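Local coordinates for exopolyphosphatase (Cytophaga hutchinsonii, PDB 3MDQ), which probably hydrolyses inorganic polyphosphate from its chain end, releasing orthophosphate, at residues A[159-164]-A[190-195]; A[136-141]-A[277-282]; A[64-69]-A[102-107]. One frame throughout, in Å; residues are numbered along the deposited sequence. Where two conformers were deposited one is given.

Interaction 1: residues A[159-164]-A[190-195]; sequences FEIGGQ and EVLVPL
Phe159 and Val191 are where the two backbones come nearest, their CA atoms 7.9 Å apart, so the gap is filled mainly by side chains. Phe159 ends the edge strand 153-159 of the six-stranded sheet in this actin-like fold. The chain then turns through an inverse gamma turn centred on Glu160 and reaches Gly162, the N-cap of helix 163-169. Phe159 and Ile161 face the junction between two helices: Leu192 leaves the helical conformation at the end of helix 178-191 and also occupies the N-cap position of helix 193-202. The Phe159 ring lies against this junction. Leu192 CD2 stands almost on the ring normal, 4.1 Å from the centroid, a CH-pi contact over one face, while Pro194 CB meets the ring edge near its plane at CZ, 4.2 Å away. Phe159 CE2 also comes within 3.5 Å of the carbonyl O of Val191. Leu192 CD2 has a second neighbour in Ile161 CD1 at 4.0 Å, and both side chains lean on Leu279 of helix 267-286 as well. Ile161 holds CG1 between its backbone N and carbonyl carbon (chi1 65°), which sets CG2 beside the N and pointing at the helix end. There, in the conformer described, Ile161 and Val191 meet tip to tip, and Val191 CG1 lies 3.7 Å from both Ile161 CG2 and Phe159 CD2.

Interaction 2: residues A[136-141]-A[277-282]; sequences MDIGGG and ICLIEH. With SO4 (sulfate ion), chain D.
Ile138 and Ile280 meet obliquely, the CD1 end of Ile138 resting against the flank of Ile280: Ile138 CD1 lies 3.6 Å from Ile280 CG1 and 4.0 Å from Ile280 CD1. Both isoleucines carry CG1 beside the backbone N, anti to the carbonyl carbon (chi1 -61° in each). Met136, present as selenomethionine and two residues back on the same face of the strand, also crosses Ile280 at a slant. Its chain runs straight past CG, then bends at SE, and this turn brings Met136 CE up to both Ile280 CG1 (4.1 Å) and Leu279 CG (4.2 Å). Leu279 completes the apolar patch with CD2 at 4.5 Å from Ile138 CD1. The strand and helix segments run nearly antiparallel, at 164°, with their axes 10.6 Å apart.

Beyond Ile138 the strand opens into the glycine loop 139-141, which binds a sulfate, probably from the crystallisation liquor. Gly140 N donates to sulfate O2 and Gly141 N to sulfate O1, each at 2.9 Å; Ser142 N and Thr13 OG1 add further bonds. The grip is consistent with a phosphate-binding loop of the actin-like fold, where a phosphoryl group of polyphosphate might sit.

Strand 133-138 lies inside the six-stranded sheet, between 143-148 and 206-210; helix 267-286 packs on one face, with Phe214 of helix 212-225 touching both Met136 and Ile280 and Phe244 of helix 241-253 touching Ile280.

Interaction 3: residues A[64-69]-A[102-107]; sequences KFRVIL and VNIDVE
Arg66 lies along Val102, the two side chains side by side and pointing opposite ways. With CG set anti to the backbone N (chi1 172°), the arginine leaves helix 52-71 toward the end of helix 91-102. Its CB starts the contact at 3.8 Å from Val102 CG1. CG comes next, 4.0 Å from Val102 CB, and there the chain turns, swinging CD over toward the main chain. CD then lies 3.5 Å from the carbonyl O of Val102 and 4.3 Å from Ile104 CD1, in the loop that leads to strand 106-108. The contact lies beside the five-stranded mixed sheet of an actin-like domain: helix 52-71 packs on strands 5-11, 15-24 and 27-37, while the chain from Val102 leads into the edge strand. Beyond CD, NE turns back to its own helix and forms a salt bridge with Asp70 OD2. NH1 goes the other way and donates to Val102 O over 2.8 Å, with an N-H...O angle of 157°. The oxygen lies close to the guanidinium plane, at its edge, whereas the donor sits 35° out of the carbonyl plane. Asp70 and the carbonyl thus hold the guanidinium from two helices. Arg66 NH1 also approaches Asn103 CB at 3.9 Å. Asn103, with positive phi, is the first residue to leave the helix, and its OD1 bonds to Lys99 NZ. Deeper in, Leu69 CD1 meets Ile104 CD1 at 4.2 Å.

How the interactions relate
Interactions 1 and 2 are neighbours, their centres about 9 Å apart, and the segments of interaction 1 fall between those of interaction 2 in the sequence. In the backbone Gly163 N lies 3.0 Å from Gly139 O and Gly162 N 3.1 Å from Gly141 O, probable hydrogen bonds tying the turn after strand 153-159 to the glycine loop. Both use the six-stranded sheet, meet helix 267-286 at Leu279 and are apolar between their segments, interaction 2 lying nearer the centre of the chain. Interaction 3, beside the five-stranded sheet, is more peripheral, its centre about 31 and 29 Å from those of interactions 1 and 2; it alone has a polar bond between its segments, from a partly exposed arginine.

Interaction 1: residues A[159-164]-A[190-195]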
ATOM      1  N   PHE A 159     -10.300  -2.556  -5.192  1.00  9.91           N
ATOM      2  CA  PHE A 159     -11.531  -2.343  -4.442  1.00 10.32           C
ATOM      3  C   PHE A 159     -11.352  -1.124  -3.512  1.00 11.26           C
ATOM      4  O   PHE A 159     -10.351  -0.989  -2.820  1.00 10.92           O
ATOM      5  CB  PHE A 159     -11.849  -3.571  -3.583  1.00 11.05           C
ATOM      6  CG  PHE A 159     -12.068  -4.840  -4.374  1.00 10.49           C
ATOM      7  CD1 PHE A 159     -10.991  -5.629  -4.748  1.00 11.46           C
ATOM      8  CD2 PHE A 159     -13.336  -5.235  -4.734  1.00 11.76           C
ATOM      9  CE1 PHE A 159     -11.189  -6.789  -5.470  1.00 10.79           C
ATOM     10  CE2 PHE A 159     -13.541  -6.391  -5.443  1.00 12.26           C
ATOM     11  CZ  PHE A 159     -12.459  -7.169  -5.810  1.00 11.31           C
ATOM     12  N   GLU A 160     -12.369  -0.268  -3.456  1.00 11.43           N
ATOM     13  CA  GLU A 160     -12.318   0.963  -2.616  1.00 11.83           C
ATOM     14  C   GLU A 160     -12.733   0.617  -1.173  1.00 11.57           C
ATOM     15  O   GLU A 160     -13.803   1.012  -0.668  1.00 13.01           O
ATOM     16  CB  GLU A 160     -13.148   2.092  -3.273  1.00 14.88           C
ATOM     17  CG  GLU A 160     -12.512   2.587  -4.610  1.00 13.81           C
ATOM     18  CD  GLU A 160     -11.080   3.251  -4.487  1.00 18.05           C
ATOM     19  OE1 GLU A 160     -10.734   3.826  -3.429  1.00 25.36           O
ATOM     20  OE2 GLU A 160     -10.312   3.248  -5.480  1.00 19.78           O
ATOM     21  N   ILE A 161     -11.868  -0.158  -0.543  1.00 11.17           N
ATOM     22  CA  ILE A 161     -12.065  -0.677   0.831  1.00 10.22           C
ATOM     23  C   ILE A 161     -10.813  -0.477   1.678  1.00 11.03           C
ATOM     24  O   ILE A 161     -10.536  -1.208   2.638  1.00 11.62           O
ATOM     25  CB  ILE A 161     -12.489  -2.186   0.782  1.00 11.88           C
ATOM     26  CG1 ILE A 161     -11.383  -3.044   0.204  1.00 10.96           C
ATOM     27  CG2 ILE A 161     -13.838  -2.338   0.036  1.00 12.10           C
ATOM     28  CD1 ILE A 161     -11.703  -4.587   0.241  1.00 12.55           C
ATOM     29  N   GLY A 162     -10.009   0.541   1.342  1.00 10.51           N
ATOM     30  CA  GLY A 162      -8.859   0.877   2.137  1.00 10.57           C
ATOM     31  C   GLY A 162      -9.249   1.268   3.568  1.00  9.07           C
ATOM     32  O   GLY A 162     -10.387   1.578   3.852  1.00  9.35           O
ATOM     33  N   GLY A 163      -8.283   1.208   4.472  1.00 10.73           N
ATOM     34  CA  GLY A 163      -8.600   1.284   5.900  1.00 11.89           C
ATOM     35  C   GLY A 163      -9.225   2.570   6.352  1.00 11.89           C
ATOM     36  O   GLY A 163     -10.027   2.543   7.263  1.00 11.19           O
ATOM     37  N   GLN A 164      -8.824   3.694   5.768  1.00 11.32           N
ATOM     38  CA  GLN A 164      -9.460   4.975   6.143  1.00 12.20           C
ATOM     39  C   GLN A 164     -10.941   4.954   5.791  1.00 11.54           C
ATOM     40  O   GLN A 164     -11.777   5.442   6.565  1.00 10.99           O
ATOM     41  CB  GLN A 164      -8.745   6.157   5.456  1.00 12.86           C
ATOM     42  CG  GLN A 164      -9.317   7.544   5.805  1.00 15.33           C
ATOM     43  CD  GLN A 164      -8.958   7.944   7.219  1.00 15.95           C
ATOM     44  OE1 GLN A 164      -7.802   8.271   7.481  1.00 21.72           O
ATOM     45  NE2 GLN A 164      -9.915   7.861   8.141  1.00 17.91           N
ATOM     46  N   GLU A 190     -19.704  -9.339   0.970  1.00  9.74           N
ATOM     47  CA  GLU A 190     -20.445  -8.657  -0.087  1.00 11.81           C
ATOM     48  C   GLU A 190     -19.513  -8.061  -1.153  1.00 13.99           C
ATOM     49  O   GLU A 190     -19.803  -8.144  -2.352  1.00 18.28           O
ATOM     50  CB  GLU A 190     -21.343  -7.566   0.525  1.00 12.86           C
ATOM     51  CG  GLU A 190     -22.489  -8.104   1.389  1.00 13.19           C
ATOM     52  CD  GLU A 190     -23.403  -9.057   0.639  1.00 19.56           C
ATOM     53  OE1 GLU A 190     -23.784  -8.715  -0.487  1.00 26.48           O
ATOM     54  OE2 GLU A 190     -23.647 -10.172   1.143  1.00 22.44           O
ATOM     55  N   VAL A 191     -18.399  -7.462  -0.724  0.50 11.77           N
ATOM     56  CA  VAL A 191     -17.493  -6.699  -1.611  0.50 11.83           C
ATOM     57  C   VAL A 191     -16.627  -7.616  -2.478  0.50  9.81           C
ATOM     58  O   VAL A 191     -16.404  -7.360  -3.683  0.50  9.56           O
ATOM     59  CB  VAL A 191     -16.541  -5.762  -0.788  0.50 13.33           C
ATOM     60  CG1 VAL A 191     -15.496  -5.091  -1.701  0.50 12.17           C
ATOM     61  CG2 VAL A 191     -17.311  -4.702  -0.041  0.50 16.54           C
ATOM     62  N   LEU A 192     -16.172  -8.707  -1.879  1.00 11.55           N
ATOM     63  CA  LEU A 192     -15.076  -9.503  -2.465  1.00 11.88           C
ATOM     64  C   LEU A 192     -15.499 -10.648  -3.353  1.00 10.13           C
ATOM     65  O   LEU A 192     -14.703 -11.509  -3.698  1.00 10.92           O
ATOM     66  CB  LEU A 192     -14.121  -9.983  -1.366  1.00 11.96           C
ATOM     67  CG  LEU A 192     -13.427  -8.853  -0.618  1.00 12.46           C
ATOM     68  CD1 LEU A 192     -12.626  -9.531   0.490  1.00 15.54           C
ATOM     69  CD2 LEU A 192     -12.551  -8.015  -1.548  1.00 14.71           C
ATOM     70  N   VAL A 193     -16.759 -10.664  -3.785  1.00 10.49           N
ATOM     71  CA  VAL A 193     -17.201 -11.725  -4.672  1.00 10.60           C
ATOM     72  C   VAL A 193     -16.326 -11.912  -5.911  1.00 12.64           C
ATOM     73  O   VAL A 193     -15.985 -13.025  -6.231  1.00 11.76           O
ATOM     74  CB  VAL A 193     -18.717 -11.573  -5.050  1.00 11.73           C
ATOM     75  CG1 VAL A 193     -19.116 -12.640  -6.075  1.00 15.82           C
ATOM     76  CG2 VAL A 193     -19.555 -11.797  -3.790  1.00 12.67           C
ATOM     77  N   PRO A 194     -15.886 -10.821  -6.552  1.00 11.31           N
ATOM     78  CA  PRO A 194     -15.052 -11.012  -7.752  1.00 10.47           C
ATOM     79  C   PRO A 194     -13.704 -11.644  -7.383  1.00 12.00           C
ATOM     80  O   PRO A 194     -13.129 -12.376  -8.167  1.00 10.89           O
ATOM     81  CB  PRO A 194     -14.892  -9.596  -8.284  1.00 11.90           C
ATOM     82  CG  PRO A 194     -16.112  -8.875  -7.773  1.00 15.07           C
ATOM     83  CD  PRO A 194     -16.346  -9.425  -6.420  1.00 12.78           C
ATOM     84  N   LEU A 195     -13.218 -11.362  -6.171  1.00 10.38           N
ATOM     85  CA  LEU A 195     -11.994 -11.994  -5.710  1.00  9.34           C
ATOM     86  C   LEU A 195     -12.189 -13.486  -5.468  1.00 10.43           C
ATOM     87  O   LEU A 195     -11.364 -14.312  -5.890  1.00 11.41           O
ATOM     88  CB  LEU A 195     -11.447 -11.298  -4.469  1.00  8.33           C
ATOM     89  CG  LEU A 195     -10.259 -11.986  -3.821  1.00  9.08           C
ATOM     90  CD1 LEU A 195      -8.989 -11.914  -4.712  1.00 11.56           C
ATOM     91  CD2 LEU A 195      -9.953 -11.333  -2.481  1.00 12.14           C
TER

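Interaction 2: residues A[136-141]-A[277-282]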
HETATM    1  N   MSE A 136      -1.581  -8.805  -2.393  1.00  8.94           N
HETATM    2  CA  MSE A 136      -2.536  -7.825  -1.886  1.00 10.48           C
HETATM    3  C   MSE A 136      -1.837  -6.597  -1.301  1.00 11.01           C
HETATM    4  O   MSE A 136      -0.874  -6.719  -0.532  1.00 10.21           O
HETATM    5  CB  MSE A 136      -3.497  -8.466  -0.884  1.00 14.36           C
HETATM    6  CG  MSE A 136      -2.904  -8.976   0.317  1.00 14.38           C
HETATM    7 SE   MSE A 136      -4.357  -9.732   1.506  0.75 13.75          SE
HETATM    8  CE  MSE A 136      -5.339  -8.305   2.007  1.00 15.24           C
ATOM      9  N   ASP A 137      -2.278  -5.416  -1.725  1.00 10.59           N
ATOM     10  CA  ASP A 137      -1.743  -4.143  -1.269  1.00  9.95           C
ATOM     11  C   ASP A 137      -2.843  -3.409  -0.531  1.00 11.05           C
ATOM     12  O   ASP A 137      -3.844  -3.058  -1.135  1.00 10.87           O
ATOM     13  CB  ASP A 137      -1.219  -3.311  -2.429  1.00 10.61           C
ATOM     14  CG  ASP A 137      -0.572  -2.017  -1.953  1.00 14.31           C
ATOM     15  OD1 ASP A 137      -1.260  -1.192  -1.304  1.00 16.16           O
ATOM     16  OD2 ASP A 137       0.647  -1.850  -2.199  1.00 13.92           O
ATOM     17  N   ILE A 138      -2.700  -3.264   0.780  1.00 10.38           N
ATOM     18  CA  ILE A 138      -3.675  -2.539   1.603  1.00 11.22           C
ATOM     19  C   ILE A 138      -3.208  -1.129   1.868  1.00 12.12           C
ATOM     20  O   ILE A 138      -2.101  -0.913   2.416  1.00 14.36           O
ATOM     21  CB  ILE A 138      -3.881  -3.204   2.963  1.00 13.96           C
ATOM     22  CG1 ILE A 138      -4.406  -4.623   2.772  1.00 13.73           C
ATOM     23  CG2 ILE A 138      -4.881  -2.380   3.775  1.00 16.38           C
ATOM     24  CD1 ILE A 138      -4.476  -5.398   4.107  1.00 17.50           C
ATOM     25  N   GLY A 139      -3.992  -0.174   1.419  1.00 11.80           N
ATOM     26  CA  GLY A 139      -3.706   1.227   1.663  1.00 12.75           C
ATOM     27  C   GLY A 139      -4.830   1.867   2.458  1.00 12.24           C
ATOM     28  O   GLY A 139      -5.754   1.182   2.878  1.00 12.46           O
ATOM     29  N   GLY A 140      -4.773   3.187   2.663  1.00 10.95           N
ATOM     30  CA  GLY A 140      -5.861   3.881   3.305  1.00  9.92           C
ATOM     31  C   GLY A 140      -7.105   4.050   2.499  1.00  9.45           C
ATOM     32  O   GLY A 140      -8.193   4.184   3.048  1.00 11.17           O
ATOM     33  N   GLY A 141      -6.988   4.057   1.167  1.00  8.81           N
ATOM     34  CA  GLY A 141      -8.111   4.296   0.303  1.00  9.92           C
ATOM     35  C   GLY A 141      -8.586   3.103  -0.481  1.00  9.06           C
ATOM     36  O   GLY A 141      -9.784   2.882  -0.604  1.00 10.74           O
ATOM     37  N   ILE A 277      -6.076  -6.015   9.446  0.50  9.98           N
ATOM     38  CA  ILE A 277      -5.779  -7.414   9.824  0.50 10.97           C
ATOM     39  C   ILE A 277      -7.013  -8.309   9.683  0.50 11.06           C
ATOM     40  O   ILE A 277      -6.883  -9.486   9.350  0.50 11.38           O
ATOM     41  CB  ILE A 277      -5.056  -7.586  11.218  0.50 14.66           C
ATOM     42  CG1 ILE A 277      -3.775  -8.448  11.030  0.50 13.35           C
ATOM     43  CG2 ILE A 277      -5.917  -8.382  12.166  0.50 15.98           C
ATOM     44  CD1 ILE A 277      -2.724  -8.276  12.003  0.50 20.13           C
ATOM     45  N   CYS A 278      -8.215  -7.775   9.915  1.00 11.28           N
ATOM     46  CA  CYS A 278      -9.446  -8.528   9.676  1.00 12.04           C
ATOM     47  C   CYS A 278      -9.574  -8.868   8.196  1.00 10.75           C
ATOM     48  O   CYS A 278      -9.996  -9.954   7.858  1.00 10.95           O
ATOM     49  CB  CYS A 278     -10.675  -7.735  10.117  1.00 14.13           C
ATOM     50  SG  CYS A 278     -10.797  -7.676  11.921  1.00 21.63           S
ATOM     51  N   LEU A 279      -9.261  -7.928   7.322  1.00  8.94           N
ATOM     52  CA  LEU A 279      -9.293  -8.197   5.861  1.00  9.66           C
ATOM     53  C   LEU A 279      -8.286  -9.262   5.475  1.00  8.15           C
ATOM     54  O   LEU A 279      -8.591 -10.149   4.683  1.00  9.16           O
ATOM     55  CB  LEU A 279      -9.045  -6.913   5.055  1.00  8.16           C
ATOM     56  CG  LEU A 279      -9.039  -7.037   3.545  1.00 10.46           C
ATOM     57  CD1 LEU A 279     -10.363  -7.652   3.069  1.00 11.09           C
ATOM     58  CD2 LEU A 279      -8.774  -5.679   2.896  1.00 11.57           C
ATOM     59  N   ILE A 280      -7.092  -9.203   6.037  1.00  8.75           N
ATOM     60  CA  ILE A 280      -6.068 -10.214   5.734  1.00  8.56           C
ATOM     61  C   ILE A 280      -6.550 -11.607   6.179  1.00  8.95           C
ATOM     62  O   ILE A 280      -6.433 -12.585   5.412  1.00  9.98           O
ATOM     63  CB  ILE A 280      -4.704  -9.885   6.402  1.00  8.64           C
ATOM     64  CG1 ILE A 280      -4.154  -8.559   5.896  1.00 11.62           C
ATOM     65  CG2 ILE A 280      -3.677 -11.014   6.080  1.00 10.23           C
ATOM     66  CD1 ILE A 280      -2.950  -8.007   6.757  1.00 11.64           C
ATOM     67  N   GLU A 281      -7.106 -11.690   7.383  0.50  9.41           N
ATOM     68  CA  GLU A 281      -7.642 -12.948   7.880  0.50  9.07           C
ATOM     69  C   GLU A 281      -8.712 -13.446   6.899  0.50  9.52           C
ATOM     70  O   GLU A 281      -8.685 -14.614   6.497  0.50  9.25           O
ATOM     71  CB  GLU A 281      -8.176 -12.793   9.307  0.50  9.96           C
ATOM     72  CG  GLU A 281      -8.884 -14.011   9.860  0.50 10.07           C
ATOM     73  CD  GLU A 281      -7.983 -15.126  10.281  0.50 16.26           C
ATOM     74  OE1 GLU A 281      -6.758 -15.024  10.147  0.50 13.33           O
ATOM     75  OE2 GLU A 281      -8.528 -16.141  10.763  0.50 24.07           O
ATOM     76  N   HIS A 282      -9.616 -12.553   6.485  1.00 10.15           N
ATOM     77  CA  HIS A 282     -10.682 -12.925   5.569  1.00  9.95           C
ATOM     78  C   HIS A 282     -10.115 -13.545   4.308  1.00 10.54           C
ATOM     79  O   HIS A 282     -10.578 -14.595   3.847  1.00 12.31           O
ATOM     80  CB  HIS A 282     -11.496 -11.686   5.224  1.00  9.82           C
ATOM     81  CG  HIS A 282     -12.771 -11.987   4.519  1.00 13.61           C
ATOM     82  ND1 HIS A 282     -13.961 -12.100   5.190  1.00 15.18           N
ATOM     83  CD2 HIS A 282     -13.045 -12.185   3.211  1.00 14.19           C
ATOM     84  CE1 HIS A 282     -14.920 -12.398   4.325  1.00 14.16           C
ATOM     85  NE2 HIS A 282     -14.393 -12.473   3.121  1.00 13.68           N
TER
HETATM   86  S   SO4 D 317      -3.584   3.981  -0.757  1.00 16.48           S
HETATM   87  O1  SO4 D 317      -4.913   3.330  -0.685  1.00 17.90           O
HETATM   88  O2  SO4 D 317      -3.126   4.422   0.599  1.00 17.78           O
HETATM   89  O3  SO4 D 317      -2.626   3.011  -1.314  1.00 19.60           O
HETATM   90  O4  SO4 D 317      -3.845   5.010  -1.751  1.00 23.00           O

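Interaction 3: residues A[64-69]-A[102-107]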
ATOM      1  N   LYS A  64       8.461  19.782   0.405  1.00  7.67           N
ATOM      2  CA  LYS A  64       9.620  19.100   0.944  1.00  7.73           C
ATOM      3  C   LYS A  64      10.221  18.059   0.001  1.00  8.36           C
ATOM      4  O   LYS A  64      11.441  17.973  -0.148  1.00  8.40           O
ATOM      5  CB  LYS A  64       9.284  18.494   2.298  1.00  9.51           C
ATOM      6  CG  LYS A  64       9.039  19.571   3.357  1.00 14.02           C
ATOM      7  CD  LYS A  64       8.521  18.976   4.668  1.00 21.39           C
ATOM      8  CE  LYS A  64       8.200  20.092   5.664  1.00 30.14           C
ATOM      9  NZ  LYS A  64       7.462  19.595   6.844  1.00 36.58           N
ATOM     10  N   PHE A  65       9.373  17.275  -0.652  1.00  8.13           N
ATOM     11  CA  PHE A  65       9.856  16.302  -1.618  1.00  8.39           C
ATOM     12  C   PHE A  65      10.533  16.988  -2.810  1.00  9.27           C
ATOM     13  O   PHE A  65      11.541  16.507  -3.311  1.00  8.91           O
ATOM     14  CB  PHE A  65       8.696  15.431  -2.135  1.00 10.84           C
ATOM     15  CG  PHE A  65       8.249  14.315  -1.177  1.00 11.36           C
ATOM     16  CD1 PHE A  65       8.728  14.188   0.140  1.00 10.44           C
ATOM     17  CD2 PHE A  65       7.268  13.426  -1.591  1.00 10.08           C
ATOM     18  CE1 PHE A  65       8.288  13.128   0.970  1.00 12.14           C
ATOM     19  CE2 PHE A  65       6.844  12.367  -0.745  1.00  9.71           C
ATOM     20  CZ  PHE A  65       7.351  12.233   0.495  1.00 12.54           C
ATOM     21  N   ARG A  66       9.991  18.120  -3.255  1.00  9.95           N
ATOM     22  CA  ARG A  66      10.591  18.863  -4.361  1.00  8.84           C
ATOM     23  C   ARG A  66      12.014  19.309  -3.985  1.00  7.52           C
ATOM     24  O   ARG A  66      12.950  19.163  -4.802  1.00  7.29           O
ATOM     25  CB  ARG A  66       9.711  20.046  -4.735  1.00  9.00           C
ATOM     26  CG  ARG A  66      10.327  21.004  -5.755  1.00  9.16           C
ATOM     27  CD  ARG A  66      10.350  20.484  -7.175  1.00 12.16           C
ATOM     28  NE  ARG A  66      11.439  21.071  -7.958  1.00 11.35           N
ATOM     29  CZ  ARG A  66      11.399  21.473  -9.230  1.00 12.90           C
ATOM     30  NH1 ARG A  66      10.271  21.578  -9.914  1.00 12.60           N
ATOM     31  NH2 ARG A  66      12.525  21.873  -9.794  1.00  9.94           N
ATOM     32  N   VAL A  67      12.207  19.786  -2.749  1.00  7.10           N
ATOM     33  CA  VAL A  67      13.557  20.133  -2.323  1.00  7.10           C
ATOM     34  C   VAL A  67      14.487  18.930  -2.431  1.00  7.25           C
ATOM     35  O   VAL A  67      15.596  19.042  -2.898  1.00  8.20           O
ATOM     36  CB  VAL A  67      13.609  20.680  -0.879  1.00  6.95           C
ATOM     37  CG1 VAL A  67      15.070  20.802  -0.413  1.00  9.12           C
ATOM     38  CG2 VAL A  67      12.895  22.038  -0.790  1.00  9.65           C
ATOM     39  N   ILE A  68      14.039  17.780  -1.933  1.00  7.43           N
ATOM     40  CA  ILE A  68      14.898  16.583  -1.939  1.00  8.48           C
ATOM     41  C   ILE A  68      15.221  16.152  -3.381  1.00  8.74           C
ATOM     42  O   ILE A  68      16.348  15.802  -3.704  1.00 10.18           O
ATOM     43  CB  ILE A  68      14.253  15.420  -1.153  1.00  9.03           C
ATOM     44  CG1 ILE A  68      14.082  15.774   0.322  1.00 12.45           C
ATOM     45  CG2 ILE A  68      15.110  14.159  -1.324  1.00  9.46           C
ATOM     46  CD1 ILE A  68      13.140  14.905   1.092  1.00 11.56           C
ATOM     47  N   LEU A  69      14.236  16.217  -4.261  1.00  8.99           N
ATOM     48  CA  LEU A  69      14.469  15.917  -5.684  1.00  8.45           C
ATOM     49  C   LEU A  69      15.557  16.826  -6.265  1.00  8.82           C
ATOM     50  O   LEU A  69      16.470  16.392  -6.977  1.00  9.78           O
ATOM     51  CB  LEU A  69      13.158  16.081  -6.467  1.00  9.43           C
ATOM     52  CG  LEU A  69      12.155  14.983  -6.266  1.00 10.04           C
ATOM     53  CD1 LEU A  69      10.764  15.434  -6.841  1.00 12.33           C
ATOM     54  CD2 LEU A  69      12.591  13.672  -6.964  1.00  9.92           C
ATOM     55  N   VAL A 102       5.121  23.505  -7.176  1.00 10.50           N
ATOM     56  CA  VAL A 102       6.362  22.744  -7.318  1.00  9.97           C
ATOM     57  C   VAL A 102       6.635  22.256  -8.758  1.00  9.51           C
ATOM     58  O   VAL A 102       7.615  21.563  -9.036  1.00 10.89           O
ATOM     59  CB  VAL A 102       6.426  21.546  -6.329  1.00 11.20           C
ATOM     60  CG1 VAL A 102       6.457  22.064  -4.885  1.00 12.44           C
ATOM     61  CG2 VAL A 102       5.260  20.521  -6.552  1.00 10.12           C
ATOM     62  N   ASN A 103       5.774  22.637  -9.694  1.00 10.10           N
ATOM     63  CA  ASN A 103       5.963  22.277 -11.106  1.00 10.06           C
ATOM     64  C   ASN A 103       6.094  20.803 -11.343  1.00 11.35           C
ATOM     65  O   ASN A 103       6.928  20.369 -12.135  1.00 14.33           O
ATOM     66  CB  ASN A 103       7.148  23.042 -11.711  1.00  9.75           C
ATOM     67  CG  ASN A 103       7.096  23.075 -13.250  1.00 17.53           C
ATOM     68  OD1 ASN A 103       6.005  23.030 -13.838  1.00 16.51           O
ATOM     69  ND2 ASN A 103       8.249  23.138 -13.890  1.00 15.99           N
ATOM     70  N   ILE A 104       5.241  20.019 -10.684  1.00 11.31           N
ATOM     71  CA  ILE A 104       5.167  18.568 -10.874  1.00 10.53           C
ATOM     72  C   ILE A 104       3.742  18.312 -11.407  1.00  9.50           C
ATOM     73  O   ILE A 104       2.764  18.871 -10.880  1.00 10.82           O
ATOM     74  CB  ILE A 104       5.439  17.841  -9.561  1.00 11.08           C
ATOM     75  CG1 ILE A 104       6.928  17.979  -9.167  1.00 18.70           C
ATOM     76  CG2 ILE A 104       5.054  16.336  -9.674  1.00 16.62           C
ATOM     77  CD1 ILE A 104       7.240  17.544  -7.739  1.00 21.29           C
ATOM     78  N   ASP A 105       3.631  17.477 -12.435  1.00 14.01           N
ATOM     79  CA  ASP A 105       2.318  17.088 -12.979  1.00 13.30           C
ATOM     80  C   ASP A 105       1.940  15.727 -12.413  1.00 14.57           C
ATOM     81  O   ASP A 105       2.668  14.759 -12.528  1.00 21.37           O
ATOM     82  CB  ASP A 105       2.270  17.089 -14.520  1.00 17.14           C
ATOM     83  CG  ASP A 105       2.357  18.516 -15.102  1.00 23.51           C
ATOM     84  OD1 ASP A 105       1.333  19.267 -15.194  1.00 28.77           O
ATOM     85  OD2 ASP A 105       3.471  18.891 -15.439  1.00 30.46           O
ATOM     86  N   VAL A 106       0.837  15.691 -11.698  1.00 11.49           N
ATOM     87  CA  VAL A 106       0.331  14.458 -11.115  1.00 10.21           C
ATOM     88  C   VAL A 106      -0.270  13.581 -12.206  1.00 11.60           C
ATOM     89  O   VAL A 106      -1.103  14.061 -12.987  1.00 16.12           O
ATOM     90  CB  VAL A 106      -0.721  14.784 -10.072  1.00 12.50           C
ATOM     91  CG1 VAL A 106      -1.382  13.472  -9.478  1.00 13.03           C
ATOM     92  CG2 VAL A 106      -0.091  15.583  -8.987  1.00 14.17           C
ATOM     93  N   GLU A 107       0.134  12.326 -12.246  1.00 10.93           N
ATOM     94  CA  GLU A 107      -0.449  11.298 -13.128  1.00 14.58           C
ATOM     95  C   GLU A 107      -1.478  10.508 -12.303  1.00 13.53           C
ATOM     96  O   GLU A 107      -1.100   9.739 -11.420  1.00 13.64           O
ATOM     97  CB  GLU A 107       0.649  10.384 -13.648  1.00 17.10           C
ATOM     98  CG  GLU A 107       0.160   9.261 -14.546  1.00 29.26           C
ATOM     99  CD  GLU A 107       0.223   9.607 -16.028  1.00 45.41           C
ATOM    100  OE1 GLU A 107       1.303  10.073 -16.476  1.00 54.09           O
ATOM    101  OE2 GLU A 107      -0.796   9.384 -16.734  1.00 36.40           O
TER